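Local atomic coordinates of UV damage endonuclease (Sulfolobus acidocaldarius, PDB entry 3TC3), a protein that probably acts as a metal-dependent DNA-repair endonuclease that recognises different lesions by flipping dinucleotides out of the helix, then cuts the damaged strand. Residues G34-A37 with D38-I41; E49-L52 with K53-S57; E133-V136 with R137-M141; L207-S210 with E211-I215. All coordinates share one frame; numbering follows the deposited sequence.

Contact 1: G34-A37 with D38-I41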
loop_
_atom_site.group_PDB
_atom_site.type_symbol
_atom_site.label_atom_id
_atom_site.label_comp_id
_atom_site.label_asym_id
_atom_site.label_seq_id
_atom_site.Cartn_x
_atom_site.Cartn_y
_atom_site.Cartn_z
ATOM N N GLY A 34 18.634 -10.060 0.960
ATOM C CA GLY A 34 18.611 -11.487 0.884
ATOM C C GLY A 34 17.787 -12.213 1.987
ATOM O O GLY A 34 17.966 -13.439 2.158
ATOM N N CYS A 35 17.037 -11.406 2.776
ATOM C CA CYS A 35 15.992 -11.898 3.778
ATOM C C CYS A 35 14.608 -11.737 3.133
ATOM O O CYS A 35 13.975 -10.629 3.207
ATOM C CB CYS A 35 15.904 -11.041 5.086
ATOM S SG CYS A 35 15.820 -12.191 6.378
ATOM N N LYS A 36 14.065 -12.779 2.551
ATOM C CA LYS A 36 12.752 -12.614 1.921
ATOM C C LYS A 36 11.579 -12.473 2.914
ATOM O O LYS A 36 11.344 -13.344 3.767
ATOM C CB LYS A 36 12.583 -13.740 0.948
ATOM C CG LYS A 36 11.291 -13.824 0.267
ATOM C CD LYS A 36 11.412 -15.007 -0.703
ATOM C CE LYS A 36 10.164 -15.213 -1.588
ATOM N NZ LYS A 36 9.896 -14.090 -2.471
ATOM N N ALA A 37 10.857 -11.345 2.780
ATOM C CA ALA A 37 9.804 -11.018 3.733
ATOM C C ALA A 37 8.394 -11.328 3.186
ATOM O O ALA A 37 7.383 -11.058 3.896
ATOM C CB ALA A 37 9.887 -9.514 4.191
ATOM N N ASP A 38 8.307 -11.783 1.921
ATOM C CA ASP A 38 7.032 -11.883 1.178
ATOM C C ASP A 38 6.744 -13.321 0.702
ATOM O O ASP A 38 6.088 -13.544 -0.306
ATOM C CB ASP A 38 7.016 -10.941 0.021
ATOM C CG ASP A 38 8.065 -11.308 -1.070
ATOM O OD1 ASP A 38 8.999 -12.076 -0.775
ATOM O OD2 ASP A 38 7.939 -10.741 -2.179
ATOM N N LYS A 39 7.214 -14.289 1.469
ATOM C CA LYS A 39 7.075 -15.708 1.056
ATOM C C LYS A 39 5.625 -16.123 1.367
ATOM O O LYS A 39 5.034 -15.654 2.357
ATOM C CB LYS A 39 7.990 -16.635 1.880
ATOM C CG LYS A 39 9.466 -16.182 1.904
ATOM C CD LYS A 39 10.400 -17.274 2.558
ATOM C CE LYS A 39 10.140 -17.382 4.033
ATOM N NZ LYS A 39 10.191 -16.079 4.783
ATOM N N THR A 40 5.055 -16.972 0.499
ATOM C CA THR A 40 3.700 -17.462 0.810
ATOM C C THR A 40 3.723 -18.945 0.557
ATOM O O THR A 40 4.750 -19.504 0.191
ATOM C CB THR A 40 2.590 -16.799 0.011
ATOM O OG1 THR A 40 1.338 -17.162 0.626
ATOM C CG2 THR A 40 2.630 -17.108 -1.509
ATOM N N ILE A 41 2.607 -19.560 0.902
ATOM C CA ILE A 41 2.501 -21.010 0.728
ATOM C C ILE A 41 1.230 -21.324 -0.072
ATOM O O ILE A 41 0.239 -20.558 -0.107
ATOM C CB ILE A 41 2.481 -21.672 2.111
ATOM C CG1 ILE A 41 1.178 -21.408 2.851
ATOM C CG2 ILE A 41 3.804 -21.370 2.875
ATOM C CD1 ILE A 41 0.993 -22.376 4.013
HETATM O O HOH W 1 6.705 -14.620 -2.658
#
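K36 NZ is gripped by two groups at once: OD1 of D38, in a salt bridge of 2.8 Å from NZ to OD1, and a bridging water that accepts from NZ and donates to D38 O, the latter over 2.7 Å. The ammonium therefore meets both the side chain and, through water, the backbone of the same aspartate. It approaches OD1 from above the carboxylate plane, 37° out of it, and the two side chains cross at about a right angle. The lysine chain is extended to CE and bends only at its last torsion (chi4 63°), which turns NZ onto the carboxylate.

K39 returns the reach in the other direction. Its chain folds back through chi3 and chi4, both near -60°, and NZ donates to K36 O at 3.1 Å. That ammonium also bonds S57 OG and N58 OD1 of helix 48-71. Between the two polar ends the aliphatic parts press together, with K36 CG 3.4 Å from K39 CG, close for two carbons.

These residues belong to the loop between strand 22-27 and helix 48-71 of the TIM barrel, and the disulfide of C35 with C61 ties it covalently to that helix. K36 is thus paired with a carboxylate, whereas K39, linking the loop's own backbone to the helix, holds NZ among neutral oxygens, so its charge is solvated by dipoles and probably not neutralised here.

Contact 2: E49-L52 with K53-S57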
loop_
_atom_site.group_PDB
_atom_site.type_symbol
_atom_site.label_atom_id
_atom_site.label_comp_id
_atom_site.label_asym_id
_atom_site.label_seq_id
_atom_site.Cartn_x
_atom_site.Cartn_y
_atom_site.Cartn_z
ATOM N N GLU A 49 1.754 -25.591 11.629
ATOM C CA GLU A 49 3.176 -25.533 11.630
ATOM C C GLU A 49 3.750 -24.757 10.484
ATOM O O GLU A 49 4.615 -23.964 10.726
ATOM C CB GLU A 49 3.775 -26.939 11.588
ATOM C CG GLU A 49 5.104 -27.010 12.229
ATOM C CD GLU A 49 5.462 -28.462 12.551
ATOM O OE1 GLU A 49 4.618 -29.169 13.172
ATOM O OE2 GLU A 49 6.566 -28.881 12.145
ATOM N N ARG A 50 3.349 -25.042 9.236
ATOM C CA ARG A 50 3.906 -24.317 8.070
ATOM C C ARG A 50 3.558 -22.805 8.095
ATOM O O ARG A 50 4.430 -21.950 7.745
ATOM C CB ARG A 50 3.403 -24.925 6.784
ATOM C CG ARG A 50 3.942 -24.345 5.516
ATOM C CD ARG A 50 4.658 -25.347 4.658
ATOM N NE ARG A 50 4.574 -24.928 3.261
ATOM C CZ ARG A 50 5.564 -24.334 2.599
ATOM N NH1 ARG A 50 6.726 -24.118 3.192
ATOM N NH2 ARG A 50 5.396 -23.966 1.342
ATOM N N VAL A 51 2.329 -22.472 8.475
ATOM C CA VAL A 51 1.987 -21.044 8.575
ATOM C C VAL A 51 2.880 -20.363 9.594
ATOM O O VAL A 51 3.375 -19.290 9.317
ATOM C CB VAL A 51 0.502 -20.848 8.947
ATOM C CG1 VAL A 51 0.197 -19.386 9.435
ATOM C CG2 VAL A 51 -0.361 -21.231 7.753
ATOM N N LEU A 52 3.097 -20.953 10.764
ATOM C CA LEU A 52 3.931 -20.327 11.791
ATOM C C LEU A 52 5.381 -20.229 11.329
ATOM O O LEU A 52 6.013 -19.220 11.562
ATOM C CB LEU A 52 3.806 -21.080 13.149
ATOM C CG LEU A 52 2.371 -20.938 13.665
ATOM C CD1 LEU A 52 2.027 -22.062 14.723
ATOM C CD2 LEU A 52 2.058 -19.519 14.169
ATOM N N LYS A 53 5.876 -21.244 10.631
ATOM C CA LYS A 53 7.225 -21.242 10.142
ATOM C C LYS A 53 7.426 -20.159 9.108
ATOM O O LYS A 53 8.421 -19.468 9.190
ATOM C CB LYS A 53 7.563 -22.594 9.530
ATOM C CG LYS A 53 8.992 -22.793 9.113
ATOM C CD LYS A 53 9.164 -24.285 8.885
ATOM C CE LYS A 53 9.749 -24.483 7.486
ATOM N NZ LYS A 53 11.239 -24.364 7.499
ATOM N N VAL A 54 6.528 -20.024 8.144
ATOM C CA VAL A 54 6.776 -19.023 7.101
ATOM C C VAL A 54 6.433 -17.627 7.640
ATOM O O VAL A 54 7.122 -16.713 7.311
ATOM C CB VAL A 54 6.028 -19.395 5.817
ATOM C CG1 VAL A 54 6.167 -18.301 4.710
ATOM C CG2 VAL A 54 6.488 -20.767 5.322
ATOM N N SER A 55 5.413 -17.501 8.510
ATOM C CA SER A 55 5.175 -16.199 9.164
ATOM C C SER A 55 6.378 -15.733 9.993
ATOM O O SER A 55 6.794 -14.583 9.883
ATOM C CB SER A 55 3.910 -16.255 10.023
ATOM O OG SER A 55 2.740 -16.655 9.276
ATOM N N SER A 56 6.943 -16.637 10.827
ATOM C CA SER A 56 8.103 -16.267 11.567
ATOM C C SER A 56 9.258 -15.838 10.657
ATOM O O SER A 56 9.966 -14.899 11.010
ATOM C CB SER A 56 8.521 -17.411 12.533
ATOM O OG SER A 56 7.525 -17.519 13.519
ATOM N N SER A 57 9.511 -16.560 9.567
ATOM C CA SER A 57 10.674 -16.188 8.787
ATOM C C SER A 57 10.354 -14.866 8.091
ATOM O O SER A 57 11.242 -14.004 7.988
ATOM C CB SER A 57 11.139 -17.189 7.743
ATOM O OG SER A 57 10.098 -17.757 6.944
#
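K53 opens the second half of an alpha-helical stretch in helix 48-71, one of the helices on the outside of the TIM barrel, by donating its N-H to E49 O at 3.0 Å. Its CB rests near that same oxygen, while the amine end leads away; NZ stands 6.2 Å from R50 NH1, a separation of like charges without contact.

V54 follows with N bonded to R50 O, the N-H...O angle 164°. The valine and arginine side chains lie side by side and point the same way, and V54 CG2 comes within 4.0 Å of R50 NH1, oblique to the guanidinium. The bend of R50 at chi2 (121°) carries its end along this flank, where I41 of the preceding loop touches both residues.

At S55 the helix bond is doubled. N and OG both donate to V51 O, from opposite faces of the carbonyl plane, with OG at 2.7 Å. The hydroxyl is set beside its own backbone N (chi1 -56°), which directs it back to the preceding turn; a buried hydroxyl is thereby satisfied by the helix itself. V51 CG1 lies alongside it, and P85 touches S55 from a loop.

S56 repeats the pattern of S55 one residue on: its N and OG meet L52 O from opposite faces, and S56 OG lies 3.0 Å from L52 O.

S57 continues the ladder, its N donating to K53 O at 3.1 Å.

Contact 3: E133-V136 with R137-M141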
loop_
_atom_site.group_PDB
_atom_site.type_symbol
_atom_site.label_atom_id
_atom_site.label_comp_id
_atom_site.label_asym_id
_atom_site.label_seq_id
_atom_site.Cartn_x
_atom_site.Cartn_y
_atom_site.Cartn_z
ATOM N N GLU A 133 -22.182 -10.990 -3.660
ATOM C CA GLU A 133 -22.075 -10.975 -2.194
ATOM C C GLU A 133 -20.886 -11.774 -1.665
ATOM O O GLU A 133 -20.275 -11.373 -0.669
ATOM C CB GLU A 133 -23.359 -11.549 -1.606
ATOM C CG GLU A 133 -23.432 -11.438 -0.091
ATOM C CD GLU A 133 -24.845 -11.792 0.389
ATOM O OE1 GLU A 133 -25.543 -12.541 -0.360
ATOM O OE2 GLU A 133 -25.268 -11.296 1.476
ATOM N N GLU A 134 -20.578 -12.913 -2.278
ATOM C CA GLU A 134 -19.516 -13.736 -1.742
ATOM C C GLU A 134 -18.170 -13.043 -1.992
ATOM O O GLU A 134 -17.205 -13.295 -1.269
ATOM C CB GLU A 134 -19.581 -15.108 -2.410
ATOM C CG GLU A 134 -19.010 -15.304 -3.737
ATOM C CD GLU A 134 -19.909 -14.870 -4.928
ATOM O OE1 GLU A 134 -21.120 -14.466 -4.694
ATOM O OE2 GLU A 134 -19.301 -15.017 -6.091
ATOM N N VAL A 135 -18.064 -12.230 -3.053
ATOM C CA VAL A 135 -16.781 -11.536 -3.350
ATOM C C VAL A 135 -16.587 -10.393 -2.341
ATOM O O VAL A 135 -15.474 -10.178 -1.849
ATOM C CB VAL A 135 -16.749 -10.986 -4.795
ATOM C CG1 VAL A 135 -15.470 -10.105 -5.018
ATOM C CG2 VAL A 135 -16.787 -12.136 -5.819
ATOM N N VAL A 136 -17.683 -9.711 -1.987
ATOM C CA VAL A 136 -17.659 -8.659 -0.945
ATOM C C VAL A 136 -17.209 -9.320 0.381
ATOM O O VAL A 136 -16.289 -8.811 1.073
ATOM C CB VAL A 136 -19.016 -7.982 -0.788
ATOM C CG1 VAL A 136 -18.889 -6.936 0.366
ATOM C CG2 VAL A 136 -19.353 -7.235 -2.103
ATOM N N ARG A 137 -17.828 -10.452 0.714
ATOM C CA ARG A 137 -17.488 -11.132 1.915
ATOM C C ARG A 137 -15.995 -11.519 1.966
ATOM O O ARG A 137 -15.316 -11.337 2.998
ATOM C CB ARG A 137 -18.351 -12.427 2.075
ATOM C CG ARG A 137 -18.296 -13.101 3.418
ATOM C CD ARG A 137 -19.768 -13.599 3.739
ATOM N NE ARG A 137 -20.337 -14.424 2.665
ATOM C CZ ARG A 137 -21.406 -14.141 1.920
ATOM N NH1 ARG A 137 -22.077 -13.010 2.102
ATOM N NH2 ARG A 137 -21.790 -15.003 0.982
ATOM N N SER A 138 -15.478 -12.148 0.926
ATOM C CA SER A 138 -14.096 -12.591 1.004
ATOM C C SER A 138 -13.160 -11.363 0.995
ATOM O O SER A 138 -12.078 -11.401 1.626
ATOM C CB SER A 138 -13.761 -13.568 -0.143
ATOM O OG SER A 138 -13.959 -12.946 -1.378
ATOM N N SER A 139 -13.593 -10.304 0.295
ATOM C CA SER A 139 -12.770 -9.084 0.276
ATOM C C SER A 139 -12.661 -8.483 1.697
ATOM O O SER A 139 -11.587 -8.046 2.100
ATOM C CB SER A 139 -13.409 -8.034 -0.651
ATOM O OG SER A 139 -13.372 -8.573 -1.987
ATOM N N ILE A 140 -13.791 -8.447 2.439
ATOM C CA ILE A 140 -13.770 -7.945 3.827
ATOM C C ILE A 140 -12.911 -8.832 4.715
ATOM O O ILE A 140 -12.185 -8.347 5.511
ATOM C CB ILE A 140 -15.217 -7.804 4.304
ATOM C CG1 ILE A 140 -15.833 -6.641 3.526
ATOM C CG2 ILE A 140 -15.184 -7.452 5.852
ATOM C CD1 ILE A 140 -17.410 -6.367 3.837
ATOM N N MET A 141 -12.969 -10.153 4.522
ATOM C CA MET A 141 -12.060 -11.090 5.234
ATOM C C MET A 141 -10.601 -10.733 4.998
ATOM O O MET A 141 -9.798 -10.742 5.985
ATOM C CB MET A 141 -12.346 -12.587 4.940
ATOM C CG MET A 141 -13.681 -12.975 5.479
ATOM S SD MET A 141 -13.970 -12.787 7.308
ATOM C CE MET A 141 -14.449 -10.959 7.709
#
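E133 and R137, one helical turn apart, cross obliquely, with the carboxylate and guanidinium planes turned 61° from each other. This skew rules out a flat, two-pronged pairing: the salt bridge from E133 OE2 to R137 NH1 is long, at 3.7 Å, and the nearer approach of NH1 is to the methylene E133 CG. E133 CD lies at the guanidinium edge, in its plane. R137 is brought there by bends at chi2 (141°) and chi3 (53°), which fold the chain back over the first turn, where E133 O and E134 CA both lie over one guanidinium face, each 3.7 Å above the plane. The pair is exposed, so its electrostatic contribution is probably modest. E134 instead uses OE2 in a salt bridge with R132.

V136 and I140 are oriented quite differently. They lie side by side and point the same way, with V136 CG1 3.8 Å from I140 CD1, an i to i+4 apolar contact.

S139 CB points toward the preceding turn, and OG, held beside its own N, reaches V135 O at 2.6 Å. S139 N donates to that oxygen from the opposite face of the carbonyl plane, at 2.9 Å. The buried hydroxyl has a further partner in V127 N.

These residues form the first turns of helix 133-153, the connection between barrel strands 117-120 and 158-162 in a beta-alpha-beta unit. V127 and S130 touch V135, S130 also touches V136, and L184 touches I140.

Contact 4: L207-S210 with E211-I215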
loop_
_atom_site.group_PDB
_atom_site.type_symbol
_atom_site.label_atom_id
_atom_site.label_comp_id
_atom_site.label_asym_id
_atom_site.label_seq_id
_atom_site.Cartn_x
_atom_site.Cartn_y
_atom_site.Cartn_z
ATOM N N LEU A 207 -12.065 11.352 -5.573
ATOM C CA LEU A 207 -12.382 12.560 -4.771
ATOM C C LEU A 207 -13.913 12.561 -4.492
ATOM O O LEU A 207 -14.346 13.000 -3.410
ATOM C CB LEU A 207 -11.989 13.794 -5.559
ATOM C CG LEU A 207 -10.474 14.010 -5.627
ATOM C CD1 LEU A 207 -10.136 15.237 -6.520
ATOM C CD2 LEU A 207 -9.893 14.210 -4.239
ATOM N N TRP A 208 -14.716 12.038 -5.443
ATOM C CA TRP A 208 -16.194 12.018 -5.235
ATOM C C TRP A 208 -16.497 11.108 -4.077
ATOM O O TRP A 208 -17.369 11.399 -3.231
ATOM C CB TRP A 208 -16.814 11.568 -6.544
ATOM C CG TRP A 208 -18.313 11.734 -6.584
ATOM C CD1 TRP A 208 -19.029 12.850 -7.025
ATOM C CD2 TRP A 208 -19.320 10.777 -6.132
ATOM N NE1 TRP A 208 -20.375 12.626 -6.923
ATOM C CE2 TRP A 208 -20.621 11.407 -6.430
ATOM C CE3 TRP A 208 -19.291 9.458 -5.603
ATOM C CZ2 TRP A 208 -21.837 10.767 -6.098
ATOM C CZ3 TRP A 208 -20.546 8.815 -5.331
ATOM C CH2 TRP A 208 -21.745 9.465 -5.604
ATOM N N ILE A 209 -15.830 9.940 -4.030
ATOM C CA ILE A 209 -15.977 9.027 -2.913
ATOM C C ILE A 209 -15.512 9.690 -1.616
ATOM O O ILE A 209 -16.250 9.623 -0.614
ATOM C CB ILE A 209 -15.242 7.684 -3.156
ATOM C CG1 ILE A 209 -15.904 6.899 -4.294
ATOM C CG2 ILE A 209 -15.163 6.905 -1.794
ATOM C CD1 ILE A 209 -15.123 5.628 -4.647
ATOM N N SER A 210 -14.322 10.291 -1.613
ATOM C CA SER A 210 -13.779 10.869 -0.391
ATOM C C SER A 210 -14.697 11.905 0.189
ATOM O O SER A 210 -14.854 11.967 1.421
ATOM C CB SER A 210 -12.405 11.495 -0.697
ATOM O OG SER A 210 -11.763 11.939 0.488
ATOM N N GLU A 211 -15.317 12.754 -0.660
ATOM C CA GLU A 211 -16.148 13.836 -0.167
ATOM C C GLU A 211 -17.310 13.296 0.689
ATOM O O GLU A 211 -17.732 13.974 1.624
ATOM C CB GLU A 211 -16.699 14.646 -1.361
ATOM C CG GLU A 211 -17.550 15.746 -0.939
ATOM C CD GLU A 211 -16.714 16.988 -0.701
ATOM O OE1 GLU A 211 -15.477 16.930 -0.961
ATOM O OE2 GLU A 211 -17.291 18.008 -0.264
ATOM N N ARG A 212 -17.776 12.096 0.367
ATOM C CA ARG A 212 -18.965 11.469 1.032
ATOM C C ARG A 212 -18.555 10.486 2.110
ATOM O O ARG A 212 -19.478 9.922 2.774
ATOM C CB ARG A 212 -19.798 10.810 -0.088
ATOM C CG ARG A 212 -20.464 11.883 -0.922
ATOM C CD ARG A 212 -20.755 11.279 -2.351
ATOM N NE ARG A 212 -21.368 12.309 -3.129
ATOM C CZ ARG A 212 -20.774 13.343 -3.696
ATOM N NH1 ARG A 212 -19.416 13.463 -3.642
ATOM N NH2 ARG A 212 -21.481 14.296 -4.335
ATOM N N THR A 213 -17.250 10.301 2.364
ATOM C CA THR A 213 -16.836 9.215 3.281
ATOM C C THR A 213 -15.722 9.633 4.224
ATOM O O THR A 213 -15.503 8.882 5.212
ATOM C CB THR A 213 -16.288 7.975 2.553
ATOM O OG1 THR A 213 -15.257 8.399 1.653
ATOM C CG2 THR A 213 -17.425 7.322 1.769
ATOM N N GLY A 214 -14.925 10.628 3.838
ATOM C CA GLY A 214 -13.720 10.956 4.603
ATOM C C GLY A 214 -12.540 10.039 4.283
ATOM O O GLY A 214 -11.460 10.160 4.952
ATOM N N ILE A 215 -12.657 9.152 3.297
ATOM C CA ILE A 215 -11.516 8.254 2.895
ATOM C C ILE A 215 -10.393 9.051 2.213
ATOM O O ILE A 215 -10.650 9.636 1.212
ATOM C CB ILE A 215 -12.009 7.169 1.947
ATOM C CG1 ILE A 215 -13.037 6.275 2.693
ATOM C CG2 ILE A 215 -10.850 6.252 1.582
ATOM C CD1 ILE A 215 -13.764 5.399 1.688
HETATM O O HOH W 2 -12.801 15.235 -2.058
#
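S210 O accepts from both T213 N and G214 N, at 3.1 and 2.8 Å, as helix 203-213 ends and G214 leaves helical geometry with positive phi (81°). The segment lies in a beta-alpha-beta unit of the TIM barrel, just before strand 217-220.

R212 stacks flat on W208. The centres of guanidinium and ring are 3.5 Å apart, the planes at 9°, and CZ sits over the five-membered ring in a cation-pi contact, while CD lies over the six-membered ring, 3.7 Å from its centroid, in a CH-pi contact. An extended chain from CG to NE lays the arginine along the indole. Its rotation is further fixed by NH1, which donates to W208 O at 2.9 Å in the carbonyl plane, on a lone pair. One arginine thus holds both the ring and the backbone of the residue four places earlier; N175 and I178 of helix 170-181 also touch W208.

T213 OG1 donates to I209 O, which R212 N reaches from the opposite face of the carbonyl plane. The same hydroxyl oxygen accepts from I215 N in an ST turn, leading the chain out of the helix. I209 CG2 meets I215 CD1 at 4.0 Å, and both isoleucines pack on I194 of strand 192-195.

S210 spans the exit from the helix: its OG, anti to N (chi1 -173°), donates to I215 O over 2.7 Å.

The four contacts come in series along one chain that forms an eight-stranded parallel TIM barrel: three lie on helices around the barrel, and contact 1 in the loop leading to the first of them. Contacts 1 and 2 touch, their centres 11 Å apart. Contact 3, at the start of helix 133-153, and contact 4, at the end of helix 203-213, have centres 22 Å apart and do not touch. Contact 4 lies about 39 Å from contact 2, between centres, across the chain's centre. All four thus belong to the connections between barrel strands. Contacts 1 to 3 lie away from the manganese site, whereas in contact 4 the I215 side chain is about 9 Å from that of E195.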